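Side-chain contacts in glutathione transferase (Leptospira interrogans serovar Lai, PDB 3UBK), which binds glutathione and probably conjugates it to electrophilic substrates: residues I67-D72 and R91-S96; G8-N13 and K17-I22; S143-G148 and K193-P198. All coordinates share one frame; numbering follows the deposited sequence.

Contact 1. Residues I67-D72 and R91-S96; sequences ILEFLD and RVREIS
Glu69 and Arg93 each leave their helix with CG anti to the carbonyl carbon, but the glutamate then turns at chi2 (-93°), swinging its carboxylate across to an arginine that stays extended from CG to NE. The charged ends meet between segments 67-72 and 91-96, whose nearest CA atoms, those of Glu69 and Arg93, are 10.5 Å apart. The arginine grips side-on: NE donates to Glu69 OE2 at 3.0 Å, and NH2 donates to Glu69 OE1, also at 3.0 Å. Both N-H groups point almost straight at their acceptors (166°), and each oxygen offers its syn lone pair. Carboxylate and guanidinium lie nearly in one plane, which fixes the rotation of both groups in a two-bond salt bridge. Ile82, in the loop between the helices, packs against both side chains, and Arg93 also touches Ala66 of the second subunit. Glu69 and Arg93 of the second subunit form long, weak ion pairs with Arg93 and Glu69 of this one. The bridge ties helix 64-74 of the thioredoxin-like N-terminal domain to helix 86-111 of the all-helical C-terminal domain, with strand 53-56 and helix 13-25 packed against the former and helix 153-169 against both.

Contact 2. Residues G8-N13 and K17-I22; sequences GASISN and KVKLGI
Segment 8-13 leaves strand 4-7, makes a type I turn from Ala9 to Ser12 and runs into helix 13-25, where Lys17 N donates to Asn13 O at 2.8 Å, the i+4 to i bond of the first helical turn. Ser12 is the N-cap, its OG accepting from Val15 N. The side-chain part of the contact involves Ser10 and Lys19: Lys19, with CG anti to the backbone N (chi1 -154°) and its chain extended beyond, reaches back to Ser10, where NZ makes a weak hydrogen bond of 2.9 Å to OG. Ser10, its OG beside its own backbone N (chi1 -62°), presents that oxygen to NZ. Gln31 serves both groups, its NE2 donating to Ser10 OG and its OE1 accepting from Lys19 NZ, while Asp204 of helix 196-213 adds a salt bridge to the ammonium. This buried charge is therefore held by several oxygens, and Ser10 forms one part of a larger polar cluster. Lys17 takes a different course. Its CB rests 3.4 Å from Asn13 O, but its extended chain leads away from the loop, and NZ forms a salt bridge with Glu100 and a hydrogen bond with Ser64 OG. Ser64 contacts glutathione in a structure of this protein, which makes Lys17 a likely second-shell residue that may help place the Ser64 hydroxyl. A loop following the first strand and capping the first helix is the beta-alpha start of the thioredoxin-like fold, and in glutathione transferases this junction borders the glutathione site.

Contact 3. Residues S143-G148 and K193-P198; sequences SPYIAG and KTKAGP. With SO4 (sulfate ion), chain C.
Tyr145 OH and Lys195 NZ meet at 3.0 Å, the lysine donating to the phenol oxygen, and this pair of residues makes up the whole direct contact between the loop 143-148 and the start of helix 196-213. The two side chains approach from opposite directions. Lys195 sets off with CG anti to the carbonyl carbon and then curls at chi3 (59°) and chi4 (68°), folding its ammonium round to the phenol. The curl also brings CE to the edge of the tyrosine ring, close to the ring plane and 3.6 Å from Tyr145 OH. The packed side of the contact is the tyrosine ring, which meets Phe191 edge-to-face; Met192 and Asp155 also touch this side chain, and the cis-proline Pro144 precedes it in the loop. The backbones stay well apart, Tyr145 CA and Lys195 CA being 11.8 Å from each other.

The looser side carries a sulfate ion, probably taken up from the crystallisation liquor. Lys195 NZ donates to sulfate O3 at 3.1 Å, and the backbone N of Ala196 donates to O1 at 3.0 Å along an almost straight line (174°). Lys195 is the N-cap residue, so Ala196 N belongs to the first turn, and the anion sits where the helix dipole would be expected to favour negative charge. CB and CG of Lys195 skirt the sulfate at 3.7 Å from O3.

Glu24 of helix 13-25 forms a salt bridge with the same ammonium. Lys195 is thus shared among the Glu24 carboxylate, the Tyr145 phenol oxygen and the sulfate; this setting would be expected to stabilise its positive charge, and the phenol oxygen adds a polar ligand to a largely ionic cluster at the surface.

Contact 2 is buried, contact 1 partly so, and contact 3 lies at the surface. Contact 1 bridges the two domains through a planar ion pair, whereas contact 2 joins a loop to the helix that follows it and contact 3 stays within the C-terminal domain. Lysine provides the charge in both later contacts, satisfied by protein groups in contact 2 but partly by a sulfate in contact 3. Packing connects all three: Leu68 of contact 1 lies against the backbone of Lys17 and Leu71 against Ile22, Ile95 touches Ala147 of contact 3, and Leu20 meets Pro198. Helix 196-213 serves contact 3 directly and contact 2 through Asp204.

Contact 1. Residues I67-D72 and R91-S96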
loop_
_atom_site.group_PDB
_atom_site.type_symbol
_atom_site.label_atom_id
_atom_site.label_comp_id
_atom_site.label_asym_id
_atom_site.label_seq_id
_atom_site.Cartn_x
_atom_site.Cartn_y
_atom_site.Cartn_z
ATOM N N ILE A 67 -7.211 5.164 6.011
ATOM C CA ILE A 67 -7.532 6.192 7.022
ATOM C C ILE A 67 -7.171 7.613 6.553
ATOM O O ILE A 67 -8.004 8.522 6.593
ATOM C CB ILE A 67 -6.829 5.906 8.376
ATOM C CG1 ILE A 67 -7.402 4.644 9.040
ATOM C CG2 ILE A 67 -6.940 7.111 9.327
ATOM C CD1 ILE A 67 -6.514 4.109 10.167
ATOM N N LEU A 68 -5.931 7.818 6.119
ATOM C CA LEU A 68 -5.515 9.157 5.713
ATOM C C LEU A 68 -6.195 9.642 4.422
ATOM O O LEU A 68 -6.465 10.825 4.279
ATOM C CB LEU A 68 -3.981 9.266 5.616
ATOM C CG LEU A 68 -3.336 9.391 7.006
ATOM C CD1 LEU A 68 -1.827 9.366 6.879
ATOM C CD2 LEU A 68 -3.781 10.656 7.752
ATOM N N GLU A 69 -6.484 8.731 3.491
ATOM C CA GLU A 69 -7.222 9.110 2.278
ATOM C C GLU A 69 -8.642 9.520 2.662
ATOM O O GLU A 69 -9.214 10.461 2.111
ATOM C CB GLU A 69 -7.258 7.938 1.285
ATOM C CG GLU A 69 -5.875 7.561 0.745
ATOM C CD GLU A 69 -5.517 8.264 -0.558
ATOM O OE1 GLU A 69 -6.290 9.124 -1.039
ATOM O OE2 GLU A 69 -4.453 7.934 -1.121
ATOM N N PHE A 70 -9.197 8.812 3.636
ATOM C CA PHE A 70 -10.546 9.112 4.124
ATOM C C PHE A 70 -10.605 10.484 4.821
ATOM O O PHE A 70 -11.454 11.332 4.496
ATOM C CB PHE A 70 -10.994 7.991 5.069
ATOM C CG PHE A 70 -12.247 8.301 5.842
ATOM C CD1 PHE A 70 -13.500 8.035 5.296
ATOM C CD2 PHE A 70 -12.168 8.861 7.114
ATOM C CE1 PHE A 70 -14.678 8.321 6.016
ATOM C CE2 PHE A 70 -13.338 9.143 7.851
ATOM C CZ PHE A 70 -14.596 8.867 7.290
ATOM N N LEU A 71 -9.701 10.699 5.774
ATOM C CA LEU A 71 -9.662 11.958 6.506
ATOM C C LEU A 71 -9.449 13.135 5.560
ATOM O O LEU A 71 -10.052 14.187 5.740
ATOM C CB LEU A 71 -8.563 11.952 7.581
ATOM C CG LEU A 71 -8.863 11.064 8.782
ATOM C CD1 LEU A 71 -7.656 11.022 9.711
ATOM C CD2 LEU A 71 -10.115 11.572 9.510
ATOM N N ASP A 72 -8.608 12.957 4.546
ATOM C CA ASP A 72 -8.362 14.026 3.589
ATOM C C ASP A 72 -9.593 14.317 2.726
ATOM O O ASP A 72 -9.778 15.442 2.294
ATOM C CB ASP A 72 -7.167 13.715 2.679
ATOM C CG ASP A 72 -6.567 14.963 2.062
ATOM O OD1 ASP A 72 -6.267 15.916 2.819
ATOM O OD2 ASP A 72 -6.371 14.997 0.820
ATOM N N ARG A 91 2.789 11.572 -7.502
ATOM C CA ARG A 91 4.141 11.622 -6.943
ATOM C C ARG A 91 4.065 11.489 -5.427
ATOM O O ARG A 91 4.837 10.756 -4.818
ATOM C CB ARG A 91 4.853 12.922 -7.359
ATOM C CG ARG A 91 6.243 13.111 -6.742
ATOM N N VAL A 92 3.103 12.172 -4.807
ATOM C CA VAL A 92 2.923 12.004 -3.367
ATOM C C VAL A 92 2.654 10.540 -3.000
ATOM O O VAL A 92 3.245 9.992 -2.055
ATOM C CB VAL A 92 1.792 12.932 -2.831
ATOM C CG1 VAL A 92 1.316 12.440 -1.500
ATOM C CG2 VAL A 92 2.301 14.375 -2.725
ATOM N N ARG A 93 1.764 9.882 -3.744
ATOM C CA ARG A 93 1.495 8.467 -3.473
ATOM C C ARG A 93 2.712 7.563 -3.753
ATOM O O ARG A 93 2.986 6.634 -3.000
ATOM C CB ARG A 93 0.262 7.981 -4.256
ATOM C CG ARG A 93 -1.038 8.673 -3.788
ATOM C CD ARG A 93 -2.264 8.091 -4.483
ATOM N NE ARG A 93 -3.522 8.569 -3.897
ATOM C CZ ARG A 93 -4.326 9.452 -4.481
ATOM N NH1 ARG A 93 -4.022 9.941 -5.679
ATOM N NH2 ARG A 93 -5.452 9.829 -3.882
ATOM N N GLU A 94 3.433 7.839 -4.830
ATOM C CA GLU A 94 4.656 7.081 -5.135
ATOM C C GLU A 94 5.665 7.162 -3.984
ATOM O O GLU A 94 6.181 6.145 -3.507
ATOM C CB GLU A 94 5.284 7.606 -6.426
ATOM C CG GLU A 94 4.524 7.199 -7.693
ATOM C CD GLU A 94 4.931 8.012 -8.911
ATOM O OE1 GLU A 94 5.438 9.137 -8.741
ATOM O OE2 GLU A 94 4.733 7.528 -10.046
ATOM N N ILE A 95 5.930 8.377 -3.519
ATOM C CA ILE A 95 6.896 8.558 -2.438
ATOM C C ILE A 95 6.496 7.766 -1.203
ATOM O O ILE A 95 7.312 7.043 -0.604
ATOM C CB ILE A 95 7.048 10.045 -2.066
ATOM C CG1 ILE A 95 7.694 10.797 -3.227
ATOM C CG2 ILE A 95 7.837 10.172 -0.753
ATOM C CD1 ILE A 95 7.559 12.296 -3.146
ATOM N N SER A 96 5.234 7.891 -0.816
ATOM C CA SER A 96 4.746 7.179 0.366
ATOM C C SER A 96 4.844 5.668 0.231
ATOM O O SER A 96 5.196 4.973 1.186
ATOM C CB SER A 96 3.303 7.583 0.683
ATOM O OG SER A 96 2.779 6.747 1.700
#

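Contact 2. Residues G8-N13 and K17-I22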
loop_
_atom_site.group_PDB
_atom_site.type_symbol
_atom_site.label_atom_id
_atom_site.label_comp_id
_atom_site.label_asym_id
_atom_site.label_seq_id
_atom_site.Cartn_x
_atom_site.Cartn_y
_atom_site.Cartn_z
ATOM N N GLY A 8 -4.510 2.868 18.932
ATOM C CA GLY A 8 -3.137 2.430 18.691
ATOM C C GLY A 8 -2.131 3.289 19.446
ATOM O O GLY A 8 -2.337 4.489 19.627
ATOM N N ALA A 9 -1.031 2.675 19.869
ATOM C CA ALA A 9 -0.039 3.343 20.715
ATOM C C ALA A 9 0.983 4.145 19.913
ATOM O O ALA A 9 1.220 3.875 18.730
ATOM C CB ALA A 9 0.662 2.324 21.618
ATOM N N SER A 10 1.604 5.116 20.576
ATOM C CA SER A 10 2.497 6.055 19.909
ATOM C C SER A 10 3.843 5.461 19.548
ATOM O O SER A 10 4.669 6.153 18.978
ATOM C CB SER A 10 2.702 7.322 20.750
ATOM O OG SER A 10 1.477 8.023 20.948
ATOM N N ILE A 11 4.066 4.187 19.869
ATOM C CA ILE A 11 5.293 3.531 19.437
ATOM C C ILE A 11 5.175 2.935 18.033
ATOM O O ILE A 11 6.184 2.566 17.433
ATOM C CB ILE A 11 5.769 2.422 20.409
ATOM C CG1 ILE A 11 4.632 1.450 20.722
ATOM C CG2 ILE A 11 6.374 3.027 21.684
ATOM C CD1 ILE A 11 5.106 0.180 21.414
ATOM N N SER A 12 3.952 2.831 17.517
ATOM C CA SER A 12 3.753 2.354 16.144
ATOM C C SER A 12 3.989 3.456 15.107
ATOM O O SER A 12 3.387 4.537 15.177
ATOM C CB SER A 12 2.347 1.777 15.967
ATOM O OG SER A 12 2.061 1.626 14.579
ATOM N N ASN A 13 4.843 3.194 14.124
ATOM C CA ASN A 13 5.029 4.178 13.065
ATOM C C ASN A 13 3.793 4.388 12.166
ATOM O O ASN A 13 3.593 5.480 11.620
ATOM C CB ASN A 13 6.303 3.929 12.249
ATOM C CG ASN A 13 6.512 2.469 11.903
ATOM O OD1 ASN A 13 7.088 2.159 10.859
ATOM N ND2 ASN A 13 6.047 1.565 12.766
ATOM N N LYS A 17 2.118 7.858 11.557
ATOM C CA LYS A 17 1.784 8.340 10.220
ATOM C C LYS A 17 0.398 9.024 10.207
ATOM O O LYS A 17 0.236 10.130 9.688
ATOM C CB LYS A 17 1.823 7.164 9.233
ATOM C CG LYS A 17 1.240 7.432 7.840
ATOM C CD LYS A 17 1.136 6.075 7.114
ATOM C CE LYS A 17 0.505 6.146 5.748
ATOM N NZ LYS A 17 0.199 4.735 5.298
ATOM N N VAL A 18 -0.602 8.359 10.769
ATOM C CA VAL A 18 -1.966 8.906 10.808
ATOM C C VAL A 18 -2.046 10.148 11.715
ATOM O O VAL A 18 -2.665 11.171 11.378
ATOM C CB VAL A 18 -2.992 7.843 11.275
ATOM C CG1 VAL A 18 -4.351 8.488 11.565
ATOM C CG2 VAL A 18 -3.138 6.710 10.224
ATOM N N LYS A 19 -1.391 10.058 12.861
ATOM C CA LYS A 19 -1.383 11.138 13.846
ATOM C C LYS A 19 -0.804 12.437 13.271
ATOM O O LYS A 19 -1.309 13.537 13.543
ATOM C CB LYS A 19 -0.565 10.655 15.051
ATOM C CG LYS A 19 -0.883 11.279 16.365
ATOM C CD LYS A 19 -0.291 10.428 17.494
ATOM C CE LYS A 19 0.007 11.293 18.696
ATOM N NZ LYS A 19 0.543 10.504 19.846
ATOM N N LEU A 20 0.267 12.325 12.483
ATOM C CA LEU A 20 0.847 13.485 11.827
ATOM C C LEU A 20 -0.170 14.233 10.947
ATOM O O LEU A 20 -0.213 15.483 10.924
ATOM C CB LEU A 20 2.058 13.066 10.974
ATOM C CG LEU A 20 3.340 12.691 11.717
ATOM C CD1 LEU A 20 4.304 11.848 10.827
ATOM C CD2 LEU A 20 4.030 13.952 12.245
ATOM N N GLY A 21 -0.973 13.472 10.209
ATOM C CA GLY A 21 -1.987 14.056 9.327
ATOM C C GLY A 21 -3.097 14.725 10.116
ATOM O O GLY A 21 -3.505 15.832 9.790
ATOM N N ILE A 22 -3.582 14.054 11.158
ATOM C CA ILE A 22 -4.621 14.617 12.033
ATOM C C ILE A 22 -4.147 15.926 12.680
ATOM O O ILE A 22 -4.867 16.932 12.678
ATOM C CB ILE A 22 -5.032 13.605 13.129
ATOM C CG1 ILE A 22 -5.856 12.453 12.529
ATOM C CG2 ILE A 22 -5.841 14.285 14.258
ATOM C CD1 ILE A 22 -6.041 11.224 13.484
#

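Contact 3. Residues S143-G148 and K193-P198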
loop_
_atom_site.group_PDB
_atom_site.type_symbol
_atom_site.label_atom_id
_atom_site.label_comp_id
_atom_site.label_asym_id
_atom_site.label_seq_id
_atom_site.Cartn_x
_atom_site.Cartn_y
_atom_site.Cartn_z
ATOM N N SER A 143 11.670 20.541 -0.216
ATOM C CA SER A 143 11.741 21.959 -0.540
ATOM C C SER A 143 10.630 22.818 0.067
ATOM O O SER A 143 9.976 23.575 -0.640
ATOM C CB SER A 143 11.771 22.151 -2.067
ATOM O OG SER A 143 10.641 21.547 -2.687
ATOM N N PRO A 144 10.450 22.755 1.389
ATOM C CA PRO A 144 11.214 21.996 2.357
ATOM C C PRO A 144 10.601 20.646 2.692
ATOM O O PRO A 144 11.264 19.809 3.306
ATOM C CB PRO A 144 11.152 22.889 3.591
ATOM C CG PRO A 144 9.792 23.502 3.500
ATOM C CD PRO A 144 9.494 23.674 2.043
ATOM N N TYR A 145 9.342 20.434 2.317
ATOM C CA TYR A 145 8.695 19.157 2.589
ATOM C C TYR A 145 9.150 18.070 1.620
ATOM O O TYR A 145 9.798 18.342 0.601
ATOM C CB TYR A 145 7.163 19.312 2.578
ATOM C CG TYR A 145 6.708 20.213 3.692
ATOM C CD1 TYR A 145 6.606 19.737 4.999
ATOM C CD2 TYR A 145 6.422 21.547 3.452
ATOM C CE1 TYR A 145 6.223 20.564 6.026
ATOM C CE2 TYR A 145 6.034 22.394 4.481
ATOM C CZ TYR A 145 5.931 21.896 5.759
ATOM O OH TYR A 145 5.543 22.739 6.768
ATOM N N ILE A 146 8.815 16.829 1.926
ATOM C CA ILE A 146 9.409 15.749 1.152
ATOM C C ILE A 146 9.066 15.792 -0.345
ATOM O O ILE A 146 9.920 15.461 -1.180
ATOM C CB ILE A 146 9.136 14.371 1.769
ATOM C CG1 ILE A 146 10.011 13.305 1.080
ATOM C CG2 ILE A 146 7.649 14.056 1.720
ATOM C CD1 ILE A 146 10.277 12.082 1.966
ATOM N N ALA A 147 7.853 16.239 -0.687
ATOM C CA ALA A 147 7.399 16.228 -2.083
ATOM C C ALA A 147 7.360 17.610 -2.735
ATOM O O ALA A 147 6.966 17.737 -3.887
ATOM C CB ALA A 147 6.001 15.536 -2.198
ATOM N N GLY A 148 7.765 18.650 -2.009
ATOM C CA GLY A 148 7.626 20.009 -2.523
ATOM C C GLY A 148 7.490 21.034 -1.407
ATOM O O GLY A 148 7.983 20.832 -0.301
ATOM N N LYS A 193 10.973 18.827 12.978
ATOM C CA LYS A 193 10.899 18.945 14.437
ATOM C C LYS A 193 10.712 20.387 14.915
ATOM O O LYS A 193 10.400 20.610 16.078
ATOM C CB LYS A 193 12.108 18.291 15.126
ATOM C CG LYS A 193 12.094 16.764 15.040
ATOM C CD LYS A 193 13.321 16.144 15.711
ATOM C CE LYS A 193 13.323 16.435 17.204
ATOM N NZ LYS A 193 11.961 16.249 17.800
ATOM N N THR A 194 10.882 21.366 14.031
ATOM C CA THR A 194 10.548 22.751 14.417
ATOM C C THR A 194 9.033 22.976 14.430
ATOM O O THR A 194 8.553 24.021 14.878
ATOM C CB THR A 194 11.241 23.822 13.538
ATOM O OG1 THR A 194 10.638 23.863 12.234
ATOM C CG2 THR A 194 12.736 23.550 13.424
ATOM N N LYS A 195 8.290 21.979 13.950
ATOM C CA LYS A 195 6.844 22.077 13.834
ATOM C C LYS A 195 6.150 21.423 15.009
ATOM O O LYS A 195 6.578 20.368 15.488
ATOM C CB LYS A 195 6.371 21.420 12.529
ATOM C CG LYS A 195 6.837 22.159 11.259
ATOM C CD LYS A 195 6.655 21.278 10.007
ATOM C CE LYS A 195 5.192 20.868 9.833
ATOM N NZ LYS A 195 4.376 22.070 9.485
ATOM N N ALA A 196 5.049 22.032 15.442
ATOM C CA ALA A 196 4.311 21.564 16.625
ATOM C C ALA A 196 3.792 20.133 16.519
ATOM O O ALA A 196 3.873 19.371 17.482
ATOM C CB ALA A 196 3.159 22.512 16.944
ATOM N N GLY A 197 3.228 19.784 15.365
ATOM C CA GLY A 197 2.668 18.445 15.150
ATOM C C GLY A 197 3.736 17.351 15.167
ATOM O O GLY A 197 3.664 16.419 15.969
ATOM N N PRO A 198 4.734 17.448 14.276
ATOM C CA PRO A 198 5.786 16.421 14.304
ATOM C C PRO A 198 6.511 16.362 15.649
ATOM O O PRO A 198 6.857 15.261 16.110
ATOM C CB PRO A 198 6.736 16.867 13.179
ATOM C CG PRO A 198 5.809 17.552 12.191
ATOM C CD PRO A 198 4.858 18.326 13.102
HETATM S S SO4 C . 3.884 24.833 12.744
HETATM O O1 SO4 C . 4.059 24.540 14.160
HETATM O O2 SO4 C . 2.802 25.805 12.604
HETATM O O3 SO4 C . 3.530 23.643 11.966
HETATM O O4 SO4 C . 5.126 25.391 12.211
#